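Local coordinates for DnaJ homolog dnj-2 (Caenorhabditis elegans, PDB 2QSA), which probably acts as a membrane-bound Hsp40-type co-chaperone of the DNAJC25 family, its J domain stimulating an Hsp70 partner, at residues Val4-Glu9 with Asp82-His87. Residues are numbered along the deposited sequence; the frame is centred on the assembly and turned at random. Where two conformers were deposited one is given.
Sequences VGFAPE and DYYLDH
Tyr84 reaches from helix 75-86 to the backbone of the N-terminal loop. Tyr84 OH accepts a hydrogen bond from Ala7 N at 2.9 Å, nearly straight at 162°. The donor lies at the edge of the phenol ring, near its plane. Tyr84 OH also sits tightly beside Phe6, 3.2 Å from Phe6 CA. With CG anti to the backbone N (chi1 165°), the phenol extends across to the loop. The Phe6 and Tyr84 rings meet obliquely, centroids 5.7 Å apart and planes at 31°. Helix 75-86 is the fourth helix of the J-domain fold; the loop leads towards helix 17-20. The contact pins the N-terminal loop 4-9 to helix 75-86. A phenylalanine in place of Tyr84 would probably leave the Ala7 amide without its acceptor and the loop less firmly fixed. Tyr11, Leu10 and Asn94 also touch the buried Tyr84; the Tyr11 ring meets it. The Leu85 side is thinner and more open to solvent. There one methyl, Leu85 CD2, meets the Phe6 ring at CE1 and CZ, 3.5 Å from Phe6 CZ. Both residues are partly exposed, whereas Ala7 is buried and touches Tyr95 of helix 91-101.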
loop_
_atom_site.group_PDB
_atom_site.type_symbol
_atom_site.label_atom_id
_atom_site.label_comp_id
_atom_site.label_asym_id
_atom_site.label_seq_id
_atom_site.Cartn_x
_atom_site.Cartn_y
_atom_site.Cartn_z
ATOM N N VAL A 4 -5.745 13.660 -4.656
ATOM C CA VAL A 4 -7.145 14.000 -5.097
ATOM C C VAL A 4 -7.750 13.049 -6.105
ATOM O O VAL A 4 -8.975 12.901 -6.162
ATOM C CB VAL A 4 -7.384 15.467 -5.703
ATOM C CG1 VAL A 4 -7.761 16.444 -4.620
ATOM C CG2 VAL A 4 -6.235 15.945 -6.531
ATOM N N GLY A 5 -6.926 12.445 -6.944
ATOM C CA GLY A 5 -7.398 11.479 -7.914
ATOM C C GLY A 5 -7.628 10.110 -7.336
ATOM O O GLY A 5 -8.135 9.238 -8.051
ATOM N N PHE A 6 -7.224 9.885 -6.070
ATOM C CA PHE A 6 -7.336 8.536 -5.493
ATOM C C PHE A 6 -8.744 8.264 -4.963
ATOM O O PHE A 6 -9.480 9.176 -4.578
ATOM C CB PHE A 6 -6.361 8.293 -4.324
ATOM C CG PHE A 6 -4.895 8.341 -4.697
ATOM C CD1 PHE A 6 -4.503 8.432 -6.038
ATOM C CD2 PHE A 6 -3.909 8.257 -3.707
ATOM C CE1 PHE A 6 -3.153 8.451 -6.413
ATOM C CE2 PHE A 6 -2.561 8.309 -4.050
ATOM C CZ PHE A 6 -2.165 8.382 -5.421
ATOM N N ALA A 7 -9.066 6.974 -4.882
ATOM C CA ALA A 7 -10.257 6.511 -4.208
ATOM C C ALA A 7 -9.874 5.931 -2.852
ATOM O O ALA A 7 -9.028 5.047 -2.765
ATOM C CB ALA A 7 -11.001 5.448 -5.091
ATOM N N PRO A 8 -10.499 6.424 -1.763
ATOM C CA PRO A 8 -10.256 5.876 -0.411
ATOM C C PRO A 8 -10.384 4.344 -0.310
ATOM O O PRO A 8 -9.654 3.699 0.454
ATOM C CB PRO A 8 -11.330 6.590 0.452
ATOM C CG PRO A 8 -11.507 7.906 -0.251
ATOM C CD PRO A 8 -11.435 7.578 -1.736
ATOM N N GLU A 9 -11.304 3.746 -1.068
ATOM C CA GLU A 9 -11.524 2.309 -0.932
ATOM C C GLU A 9 -10.517 1.454 -1.711
ATOM O O GLU A 9 -10.481 0.242 -1.537
ATOM C CB GLU A 9 -12.958 1.917 -1.282
ATOM C CG GLU A 9 -13.378 2.293 -2.686
ATOM C CD GLU A 9 -14.040 3.655 -2.763
ATOM O OE1 GLU A 9 -13.572 4.608 -2.102
ATOM O OE2 GLU A 9 -15.036 3.774 -3.497
ATOM N N ASP A 82 0.081 0.836 -10.913
ATOM C CA ASP A 82 0.750 1.843 -11.723
ATOM C C ASP A 82 -0.185 2.453 -12.790
ATOM O O ASP A 82 -0.159 3.668 -13.044
ATOM C CB ASP A 82 1.995 1.222 -12.356
ATOM C CG ASP A 82 3.104 0.981 -11.344
ATOM O OD1 ASP A 82 3.066 1.531 -10.215
ATOM O OD2 ASP A 82 4.041 0.203 -11.676
ATOM N N TYR A 83 -1.015 1.618 -13.396
ATOM C CA TYR A 83 -2.002 2.094 -14.369
ATOM C C TYR A 83 -3.004 3.073 -13.707
ATOM O O TYR A 83 -3.299 4.152 -14.228
ATOM C CB TYR A 83 -2.732 0.912 -14.991
ATOM C CG TYR A 83 -3.552 1.352 -16.178
ATOM C CD1 TYR A 83 -3.036 1.260 -17.462
ATOM C CD2 TYR A 83 -4.810 1.882 -15.999
ATOM C CE1 TYR A 83 -3.785 1.668 -18.548
ATOM C CE2 TYR A 83 -5.590 2.287 -17.071
ATOM C CZ TYR A 83 -5.054 2.193 -18.349
ATOM O OH TYR A 83 -5.811 2.594 -19.431
ATOM N N TYR A 84 -3.501 2.681 -12.544
ATOM C CA TYR A 84 -4.363 3.561 -11.727
ATOM C C TYR A 84 -3.721 4.908 -11.379
ATOM O O TYR A 84 -4.358 5.955 -11.509
ATOM C CB TYR A 84 -4.657 2.777 -10.453
ATOM C CG TYR A 84 -5.231 3.535 -9.280
ATOM C CD1 TYR A 84 -6.563 4.000 -9.313
ATOM C CD2 TYR A 84 -4.490 3.674 -8.069
ATOM C CE1 TYR A 84 -7.136 4.647 -8.187
ATOM C CE2 TYR A 84 -5.053 4.326 -6.945
ATOM C CZ TYR A 84 -6.362 4.777 -6.986
ATOM O OH TYR A 84 -6.898 5.363 -5.873
ATOM N N LEU A 85 -2.460 4.875 -10.939
ATOM C CA LEU A 85 -1.744 6.126 -10.659
ATOM C C LEU A 85 -1.688 7.010 -11.931
ATOM O O LEU A 85 -1.872 8.228 -11.868
ATOM C CB LEU A 85 -0.321 5.863 -10.172
ATOM C CG LEU A 85 -0.192 5.218 -8.785
ATOM C CD1 LEU A 85 1.323 5.068 -8.512
ATOM C CD2 LEU A 85 -0.869 6.086 -7.656
ATOM N N ASP A 86 -1.427 6.364 -13.053
ATOM C CA ASP A 86 -1.214 7.054 -14.342
ATOM C C ASP A 86 -2.511 7.483 -15.025
ATOM O O ASP A 86 -2.492 8.406 -15.890
ATOM C CB ASP A 86 -0.383 6.162 -15.286
ATOM C CG ASP A 86 1.058 5.997 -14.840
ATOM O OD1 ASP A 86 1.521 6.741 -13.927
ATOM O OD2 ASP A 86 1.738 5.091 -15.389
ATOM N N HIS A 87 -3.626 6.826 -14.684
ATOM C CA HIS A 87 -4.904 7.055 -15.382
ATOM C C HIS A 87 -6.053 7.187 -14.385
ATOM O O HIS A 87 -6.968 6.380 -14.400
ATOM C CB HIS A 87 -5.182 5.918 -16.385
ATOM C CG HIS A 87 -4.011 5.584 -17.255
ATOM N ND1 HIS A 87 -3.752 6.224 -18.448
ATOM C CD2 HIS A 87 -3.020 4.678 -17.093
ATOM C CE1 HIS A 87 -2.657 5.720 -18.988
ATOM N NE2 HIS A 87 -2.193 4.782 -18.187
#